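Local coordinates for protein ZmpA Glycopeptidase (PDB 6XSX) that serves as the M60 peptidase module of a larger clostridial metalloprotease, a glycopeptidase that probably cleaves the polypeptide of glycosylated proteins, at residues 389-394 and 415-420; 401-406 and 411-416. All coordinates share one frame; numbering follows the deposited sequence.

Contact 1 of 2, residues 389-394 and 415-420; sequences AWVMAA and KETKEY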
ATOM      1  N   ALA A 389     -19.509  -6.832 -10.828  1.00 28.71           N
ATOM      2  CA  ALA A 389     -19.267  -5.413 -11.050  1.00 29.72           C
ATOM      3  C   ALA A 389     -17.839  -5.181 -11.550  1.00 28.40           C
ATOM      4  O   ALA A 389     -17.620  -4.317 -12.392  1.00 28.42           O
ATOM      5  CB  ALA A 389     -19.581  -4.608  -9.810  1.00 26.41           C
ATOM      6  N   TRP A 390     -16.874  -5.955 -11.029  1.00 27.74           N
ATOM      7  CA  TRP A 390     -15.491  -5.853 -11.478  1.00 25.26           C
ATOM      8  C   TRP A 390     -15.421  -6.131 -12.976  1.00 25.39           C
ATOM      9  O   TRP A 390     -14.695  -5.456 -13.710  1.00 23.95           O
ATOM     10  CB  TRP A 390     -14.594  -6.858 -10.754  1.00 26.06           C
ATOM     11  CG  TRP A 390     -14.386  -6.655  -9.286  1.00 27.59           C
ATOM     12  CD1 TRP A 390     -14.727  -5.573  -8.526  1.00 27.91           C
ATOM     13  CD2 TRP A 390     -13.711  -7.569  -8.401  1.00 27.36           C
ATOM     14  NE1 TRP A 390     -14.335  -5.766  -7.227  1.00 27.18           N
ATOM     15  CE2 TRP A 390     -13.710  -6.980  -7.121  1.00 27.37           C
ATOM     16  CE3 TRP A 390     -13.121  -8.829  -8.567  1.00 28.08           C
ATOM     17  CZ2 TRP A 390     -13.135  -7.607  -6.014  1.00 27.41           C
ATOM     18  CZ3 TRP A 390     -12.551  -9.448  -7.475  1.00 27.32           C
ATOM     19  CH2 TRP A 390     -12.566  -8.846  -6.215  1.00 28.19           C
ATOM     20  N   VAL A 391     -16.165  -7.156 -13.413  1.00 23.96           N
ATOM     21  CA  VAL A 391     -16.096  -7.602 -14.794  1.00 24.16           C
ATOM     22  C   VAL A 391     -16.584  -6.468 -15.688  1.00 25.17           C
ATOM     23  O   VAL A 391     -16.006  -6.207 -16.739  1.00 25.09           O
ATOM     24  CB  VAL A 391     -16.921  -8.880 -15.018  1.00 23.44           C
ATOM     25  CG1 VAL A 391     -16.984  -9.253 -16.495  1.00 24.98           C
ATOM     26  CG2 VAL A 391     -16.386 -10.034 -14.192  1.00 22.37           C
ATOM     27  N   MET A 392     -17.648  -5.794 -15.237  1.00 26.68           N
ATOM     28  CA  MET A 392     -18.289  -4.745 -16.014  1.00 27.16           C
ATOM     29  C   MET A 392     -17.408  -3.500 -16.044  1.00 25.65           C
ATOM     30  O   MET A 392     -17.206  -2.926 -17.115  1.00 25.67           O
ATOM     31  CB  MET A 392     -19.675  -4.411 -15.457  1.00 28.61           C
ATOM     32  CG  MET A 392     -20.671  -5.513 -15.752  1.00 32.35           C
ATOM     33  SD  MET A 392     -22.350  -5.172 -15.173  1.00 38.11           S
ATOM     34  CE  MET A 392     -22.132  -5.199 -13.394  1.00 32.59           C
ATOM     35  N   ALA A 393     -16.886  -3.117 -14.870  1.00 23.98           N
ATOM     36  CA  ALA A 393     -16.047  -1.937 -14.714  1.00 23.73           C
ATOM     37  C   ALA A 393     -14.727  -2.099 -15.472  1.00 23.22           C
ATOM     38  O   ALA A 393     -14.297  -1.176 -16.172  1.00 24.59           O
ATOM     39  CB  ALA A 393     -15.827  -1.622 -13.253  1.00 21.50           C
ATOM     40  N   ALA A 394     -14.093  -3.270 -15.329  1.00 22.50           N
ATOM     41  CA  ALA A 394     -12.857  -3.565 -16.041  1.00 22.04           C
ATOM     42  C   ALA A 394     -13.121  -3.576 -17.550  1.00 22.53           C
ATOM     43  O   ALA A 394     -12.295  -3.107 -18.331  1.00 21.77           O
ATOM     44  CB  ALA A 394     -12.257  -4.870 -15.561  1.00 20.92           C
ATOM     45  N   LYS A 415     -25.506 -13.900 -16.892  1.00 34.39           N
ATOM     46  CA  LYS A 415     -26.017 -13.673 -18.233  1.00 35.43           C
ATOM     47  C   LYS A 415     -26.057 -12.175 -18.531  1.00 36.44           C
ATOM     48  O   LYS A 415     -25.572 -11.757 -19.581  1.00 36.70           O
ATOM     49  CB  LYS A 415     -27.366 -14.374 -18.433  1.00 37.50           C
ATOM     50  N   GLU A 416     -26.573 -11.374 -17.585  1.00 36.07           N
ATOM     51  CA  GLU A 416     -26.718  -9.936 -17.789  1.00 38.23           C
ATOM     52  C   GLU A 416     -25.355  -9.233 -17.868  1.00 36.03           C
ATOM     53  O   GLU A 416     -25.184  -8.308 -18.661  1.00 37.38           O
ATOM     54  CB  GLU A 416     -27.729  -9.304 -16.820  1.00 41.72           C
ATOM     55  CG  GLU A 416     -27.284  -9.237 -15.366  1.00 45.96           C
ATOM     56  CD  GLU A 416     -27.573 -10.446 -14.486  1.00 52.46           C
ATOM     57  OE1 GLU A 416     -27.859 -11.549 -15.033  1.00 53.70           O
ATOM     58  OE2 GLU A 416     -27.506 -10.284 -13.243  1.00 50.28           O
ATOM     59  N   THR A 417     -24.383  -9.687 -17.067  1.00 35.51           N
ATOM     60  CA  THR A 417     -23.029  -9.147 -17.099  1.00 34.09           C
ATOM     61  C   THR A 417     -22.433  -9.327 -18.495  1.00 32.88           C
ATOM     62  O   THR A 417     -21.868  -8.390 -19.057  1.00 33.35           O
ATOM     63  CB  THR A 417     -22.136  -9.804 -16.037  1.00 33.79           C
ATOM     64  OG1 THR A 417     -22.711  -9.591 -14.750  1.00 32.35           O
ATOM     65  CG2 THR A 417     -20.722  -9.269 -16.030  1.00 35.76           C
ATOM     66  N   LYS A 418     -22.599 -10.534 -19.046  1.00 32.80           N
ATOM     67  CA  LYS A 418     -22.117 -10.904 -20.368  1.00 34.38           C
ATOM     68  C   LYS A 418     -22.809 -10.057 -21.437  1.00 36.24           C
ATOM     69  O   LYS A 418     -22.174  -9.635 -22.407  1.00 32.46           O
ATOM     70  CB  LYS A 418     -22.349 -12.397 -20.633  1.00 33.03           C
ATOM     71  CG  LYS A 418     -21.457 -13.369 -19.867  1.00 33.95           C
ATOM     72  CD  LYS A 418     -21.756 -14.808 -20.237  1.00 35.74           C
ATOM     73  CE  LYS A 418     -20.584 -15.759 -20.122  1.00 38.49           C
ATOM     74  NZ  LYS A 418     -20.543 -16.427 -18.800  1.00 39.80           N
ATOM     75  N   GLU A 419     -24.118  -9.821 -21.254  1.00 36.25           N
ATOM     76  CA  GLU A 419     -24.854  -8.942 -22.146  1.00 37.50           C
ATOM     77  C   GLU A 419     -24.228  -7.549 -22.105  1.00 35.59           C
ATOM     78  O   GLU A 419     -23.933  -6.983 -23.155  1.00 33.09           O
ATOM     79  CB  GLU A 419     -26.341  -8.897 -21.793  1.00 42.49           C
ATOM     80  CG  GLU A 419     -27.080 -10.201 -22.048  1.00 47.95           C
ATOM     81  CD  GLU A 419     -28.525 -10.209 -21.566  1.00 52.90           C
ATOM     82  OE1 GLU A 419     -29.192 -11.248 -21.744  1.00 54.79           O
ATOM     83  OE2 GLU A 419     -28.988  -9.177 -21.015  1.00 52.57           O
ATOM     84  N   TYR A 420     -24.006  -7.028 -20.888  1.00 34.52           N
ATOM     85  CA  TYR A 420     -23.431  -5.704 -20.691  1.00 33.79           C
ATOM     86  C   TYR A 420     -22.085  -5.601 -21.409  1.00 32.52           C
ATOM     87  O   TYR A 420     -21.854  -4.649 -22.152  1.00 33.28           O
ATOM     88  CB  TYR A 420     -23.287  -5.377 -19.200  1.00 34.68           C
ATOM     89  CG  TYR A 420     -22.692  -4.026 -18.873  1.00 36.24           C
ATOM     90  CD1 TYR A 420     -23.501  -2.917 -18.663  1.00 35.23           C
ATOM     91  CD2 TYR A 420     -21.318  -3.851 -18.748  1.00 36.16           C
ATOM     92  CE1 TYR A 420     -22.965  -1.676 -18.347  1.00 36.41           C
ATOM     93  CE2 TYR A 420     -20.766  -2.618 -18.432  1.00 35.63           C
ATOM     94  CZ  TYR A 420     -21.589  -1.522 -18.230  1.00 37.60           C
ATOM     95  OH  TYR A 420     -21.052  -0.299 -17.922  1.00 33.95           O
TER
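M392 lays its side chain across the ring of Y420, a Met-aromatic contact between two helices that run side by side, 383-398 and 415-421, in the helical part of the M60 peptidase module. Segments 389-394 and 415-420 are close to exactly parallel, their axes 9.7 Å apart and 3° from alignment, and the pair illustrates how a few side chains can bridge two parallel helices. SD of M392 stands over one face of the Y420 ring, 4.2 Å from its centroid and offset toward the rim. CB and CG lie on the same side of the ring: CG comes to 3.5 Å from CD2 of Y420, and CB of M392 lies 3.6 Å from CE2 of Y420. The chain of M392 is extended as far as SD and then bends (chi3 -67°), which carries CE away from the ring. Y420 reaches across because its CG is anti to the backbone N (chi1 180°), and the two side chains cross at about a right angle.

One turn earlier on the second helix, T417 supplies the other apolar surface. Its methyl CG2 meets both V391 and M392, 3.8 Å from CG1 of V391 and equally far from CG of M392. T417 thereby divides its two branches, the methyl serving the apolar packing while OG1 is hydrogen-bonded to N388. Y420 likewise combines an apolar ring with a polar end, OH being hydrogen-bonded to D396. N388 and D396, one turn before and one turn after M392, thus give helix 383-398 polar links to helix 415-421 on both sides of the apolar contact. Where the ring passes closest to the backbone, CE2 of Y420 lies 3.8 Å from the carbonyl O of M392.

Contact 2 of 2, residues 401-406 and 411-416; sequences DLSEHF and MDVWKE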
ATOM      1  N   ASP A 401     -14.434  -6.978 -23.941  1.00 23.41           N
ATOM      2  CA  ASP A 401     -15.336  -7.900 -23.274  1.00 22.91           C
ATOM      3  C   ASP A 401     -14.506  -8.857 -22.419  1.00 21.76           C
ATOM      4  O   ASP A 401     -13.975  -9.843 -22.931  1.00 20.77           O
ATOM      5  CB  ASP A 401     -16.259  -8.601 -24.276  1.00 22.84           C
ATOM      6  CG  ASP A 401     -17.222  -9.566 -23.614  1.00 22.32           C
ATOM      7  OD1 ASP A 401     -17.179  -9.696 -22.377  1.00 22.69           O
ATOM      8  OD2 ASP A 401     -17.992 -10.184 -24.336  1.00 23.54           O
ATOM      9  N   LEU A 402     -14.428  -8.568 -21.114  1.00 20.63           N
ATOM     10  CA  LEU A 402     -13.537  -9.302 -20.231  1.00 21.83           C
ATOM     11  C   LEU A 402     -14.268 -10.407 -19.471  1.00 22.28           C
ATOM     12  O   LEU A 402     -13.727 -10.934 -18.504  1.00 20.10           O
ATOM     13  CB  LEU A 402     -12.844  -8.318 -19.284  1.00 20.97           C
ATOM     14  CG  LEU A 402     -11.889  -7.349 -19.976  1.00 22.05           C
ATOM     15  CD1 LEU A 402     -11.260  -6.404 -18.967  1.00 22.42           C
ATOM     16  CD2 LEU A 402     -10.811  -8.110 -20.744  1.00 22.49           C
ATOM     17  N   SER A 403     -15.469 -10.790 -19.939  1.00 24.08           N
ATOM     18  CA  SER A 403     -16.237 -11.827 -19.265  1.00 26.31           C
ATOM     19  C   SER A 403     -15.466 -13.150 -19.237  1.00 25.57           C
ATOM     20  O   SER A 403     -15.364 -13.781 -18.185  1.00 24.42           O
ATOM     21  CB  SER A 403     -17.626 -11.991 -19.853  1.00 29.13           C
ATOM     22  OG  SER A 403     -18.489 -10.952 -19.389  1.00 33.27           O
ATOM     23  N   GLU A 404     -14.919 -13.547 -20.397  1.00 22.59           N
ATOM     24  CA  GLU A 404     -14.181 -14.794 -20.518  1.00 23.83           C
ATOM     25  C   GLU A 404     -12.966 -14.789 -19.583  1.00 23.78           C
ATOM     26  O   GLU A 404     -12.714 -15.776 -18.886  1.00 24.46           O
ATOM     27  CB  GLU A 404     -13.806 -15.065 -21.979  1.00 23.07           C
ATOM     28  CG  GLU A 404     -12.875 -16.253 -22.137  1.00 23.22           C
ATOM     29  CD  GLU A 404     -12.547 -16.627 -23.571  1.00 23.18           C
ATOM     30  OE1 GLU A 404     -11.838 -17.633 -23.766  1.00 22.22           O
ATOM     31  OE2 GLU A 404     -12.997 -15.904 -24.487  1.00 23.79           O
ATOM     32  N   HIS A 405     -12.223 -13.670 -19.574  1.00 22.39           N
ATOM     33  CA  HIS A 405     -11.044 -13.496 -18.731  1.00 22.31           C
ATOM     34  C   HIS A 405     -11.363 -13.870 -17.280  1.00 22.84           C
ATOM     35  O   HIS A 405     -10.659 -14.667 -16.659  1.00 23.15           O
ATOM     36  CB  HIS A 405     -10.516 -12.051 -18.853  1.00 21.13           C
ATOM     37  CG  HIS A 405      -9.353 -11.746 -17.965  1.00 20.60           C
ATOM     38  ND1 HIS A 405      -8.072 -12.184 -18.244  1.00 20.55           N
ATOM     39  CD2 HIS A 405      -9.273 -11.057 -16.805  1.00 20.03           C
ATOM     40  CE1 HIS A 405      -7.254 -11.781 -17.288  1.00 21.34           C
ATOM     41  NE2 HIS A 405      -7.966 -11.078 -16.398  1.00 20.49           N
ATOM     42  N   PHE A 406     -12.442 -13.288 -16.751  1.00 22.94           N
ATOM     43  CA  PHE A 406     -12.803 -13.493 -15.360  1.00 23.21           C
ATOM     44  C   PHE A 406     -13.389 -14.890 -15.141  1.00 25.17           C
ATOM     45  O   PHE A 406     -13.078 -15.532 -14.136  1.00 25.24           O
ATOM     46  CB  PHE A 406     -13.719 -12.372 -14.874  1.00 23.00           C
ATOM     47  CG  PHE A 406     -13.017 -11.075 -14.546  1.00 22.36           C
ATOM     48  CD1 PHE A 406     -12.391 -10.895 -13.320  1.00 21.94           C
ATOM     49  CD2 PHE A 406     -13.010 -10.020 -15.450  1.00 22.33           C
ATOM     50  CE1 PHE A 406     -11.763  -9.696 -13.014  1.00 22.18           C
ATOM     51  CE2 PHE A 406     -12.383  -8.819 -15.145  1.00 21.68           C
ATOM     52  CZ  PHE A 406     -11.760  -8.659 -13.925  1.00 22.19           C
ATOM     53  N   MET A 411     -14.605 -17.411 -11.745  1.00 36.72           N
ATOM     54  CA  MET A 411     -15.679 -16.557 -11.265  1.00 37.94           C
ATOM     55  C   MET A 411     -16.948 -16.871 -12.055  1.00 39.84           C
ATOM     56  O   MET A 411     -16.876 -17.223 -13.233  1.00 39.44           O
ATOM     57  CB  MET A 411     -15.321 -15.082 -11.449  1.00 37.12           C
ATOM     58  CG  MET A 411     -16.408 -14.152 -10.972  1.00 39.70           C
ATOM     59  SD  MET A 411     -16.127 -12.476 -11.555  1.00 40.11           S
ATOM     60  CE  MET A 411     -14.592 -12.103 -10.707  1.00 38.58           C
ATOM     61  N   ASP A 412     -18.106 -16.739 -11.394  1.00 40.16           N
ATOM     62  CA  ASP A 412     -19.386 -16.994 -12.033  1.00 39.08           C
ATOM     63  C   ASP A 412     -19.905 -15.688 -12.621  1.00 38.07           C
ATOM     64  O   ASP A 412     -20.394 -14.830 -11.893  1.00 37.72           O
ATOM     65  CB  ASP A 412     -20.391 -17.601 -11.051  1.00 42.43           C
ATOM     66  CG  ASP A 412     -21.576 -18.291 -11.707  1.00 45.42           C
ATOM     67  OD1 ASP A 412     -22.062 -17.804 -12.754  1.00 47.73           O
ATOM     68  OD2 ASP A 412     -22.013 -19.319 -11.163  1.00 51.65           O
ATOM     69  N   VAL A 413     -19.798 -15.553 -13.946  1.00 36.49           N
ATOM     70  CA  VAL A 413     -20.230 -14.339 -14.615  1.00 35.78           C
ATOM     71  C   VAL A 413     -21.649 -14.566 -15.132  1.00 36.56           C
ATOM     72  O   VAL A 413     -21.891 -15.550 -15.824  1.00 36.44           O
ATOM     73  CB  VAL A 413     -19.247 -13.943 -15.733  1.00 33.69           C
ATOM     74  CG1 VAL A 413     -19.721 -12.729 -16.509  1.00 32.13           C
ATOM     75  CG2 VAL A 413     -17.844 -13.721 -15.193  1.00 32.75           C
ATOM     76  N   TRP A 414     -22.563 -13.647 -14.781  1.00 35.24           N
ATOM     77  CA  TRP A 414     -23.992 -13.807 -15.017  1.00 34.31           C
ATOM     78  C   TRP A 414     -24.360 -13.378 -16.432  1.00 34.59           C
ATOM     79  O   TRP A 414     -23.655 -12.573 -17.052  1.00 34.13           O
ATOM     80  CB  TRP A 414     -24.824 -13.018 -14.000  1.00 32.49           C
ATOM     81  CG  TRP A 414     -24.638 -13.451 -12.580  1.00 32.02           C
ATOM     82  CD1 TRP A 414     -24.436 -14.724 -12.129  1.00 32.65           C
ATOM     83  CD2 TRP A 414     -24.670 -12.608 -11.414  1.00 30.47           C
ATOM     84  NE1 TRP A 414     -24.322 -14.729 -10.764  1.00 32.72           N
ATOM     85  CE2 TRP A 414     -24.468 -13.447 -10.297  1.00 31.27           C
ATOM     86  CE3 TRP A 414     -24.855 -11.232 -11.204  1.00 31.71           C
ATOM     87  CZ2 TRP A 414     -24.446 -12.954  -8.989  1.00 30.53           C
ATOM     88  CZ3 TRP A 414     -24.830 -10.744  -9.913  1.00 30.30           C
ATOM     89  CH2 TRP A 414     -24.632 -11.597  -8.823  1.00 29.86           C
ATOM     90  N   LYS A 415     -25.506 -13.900 -16.892  1.00 34.39           N
ATOM     91  CA  LYS A 415     -26.017 -13.673 -18.233  1.00 35.43           C
ATOM     92  C   LYS A 415     -26.057 -12.175 -18.531  1.00 36.44           C
ATOM     93  O   LYS A 415     -25.572 -11.757 -19.581  1.00 36.70           O
ATOM     94  CB  LYS A 415     -27.366 -14.374 -18.433  1.00 37.50           C
ATOM     95  N   GLU A 416     -26.573 -11.374 -17.585  1.00 36.07           N
ATOM     96  CA  GLU A 416     -26.718  -9.936 -17.789  1.00 38.23           C
ATOM     97  C   GLU A 416     -25.355  -9.233 -17.868  1.00 36.03           C
ATOM     98  O   GLU A 416     -25.184  -8.308 -18.661  1.00 37.38           O
ATOM     99  CB  GLU A 416     -27.729  -9.304 -16.820  1.00 41.72           C
ATOM    100  CG  GLU A 416     -27.284  -9.237 -15.366  1.00 45.96           C
ATOM    101  CD  GLU A 416     -27.573 -10.446 -14.486  1.00 52.46           C
ATOM    102  OE1 GLU A 416     -27.859 -11.549 -15.033  1.00 53.70           O
ATOM    103  OE2 GLU A 416     -27.506 -10.284 -13.243  1.00 50.28           O
TER
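The F406 ring has M411 beside it, whose methyl CE approaches CD1 obliquely at 3.6 Å, while one face of the same ring carries CD2 of its sequence neighbour H405, offset toward the rim. The sulfur of M411 is farther off, 5.3 Å from the F406 centroid and 51° from the ring normal, so this Met-aromatic contact is a slanting one. F406 and M411 run side by side and point the same way; the bend at the end of the methionine (chi3 -64°) turns its methyl in toward the ring. Beneath them the main chains meet as well: N of M411 donates to O of F406 in a weak hydrogen bond, 3.4 Å long.

V413 continues the apolar surface two residues on. Its CG1, anti to the backbone N, reaches to 3.6 Å from OG of S403, and its CG2 lies 3.9 Å from O of S403. The hydroxyl touches the valine only by packing; its hydrogen bond is to OG1 of T421. V391 of helix 383-398 also packs against F406, M411 and V413 and so joins both sides of the contact from a third helix.

At the start of helix 403-408, OD1 of D401 accepts from N of S403 at 3.2 Å, approached on the anti side and 33° out of the carboxylate plane. OD1 is also bonded to T421, which ties this turn to helix 415-421. Beyond V413, the backbone N of W414, the N-cap residue of that second helix, is bonded to N388. The whole is a short helix-loop-helix connection, in which an extended strip folds back over the helix before it and an Asx turn lies where that first helix begins.

Followed from the N terminus, the chain runs through helix 383-398, turns into the short helix 403-408, folds back along the extended residues 411-414 and enters helix 415-421. Contact 2 closes the small loop between 403-408 and the return strip; contact 1 closes the wider one, bringing 415-421 back beside 383-398, so the short loop lies within the long one. They share K415 and E416, and their centres are about 6 Å apart. V391 is common to both, touching T417 in contact 1 and packing on F406 and M411 of contact 2, while a K418-E407 salt bridge also joins 415-421 to 403-408. Together the contacts bind three consecutive helices of the module's helical part.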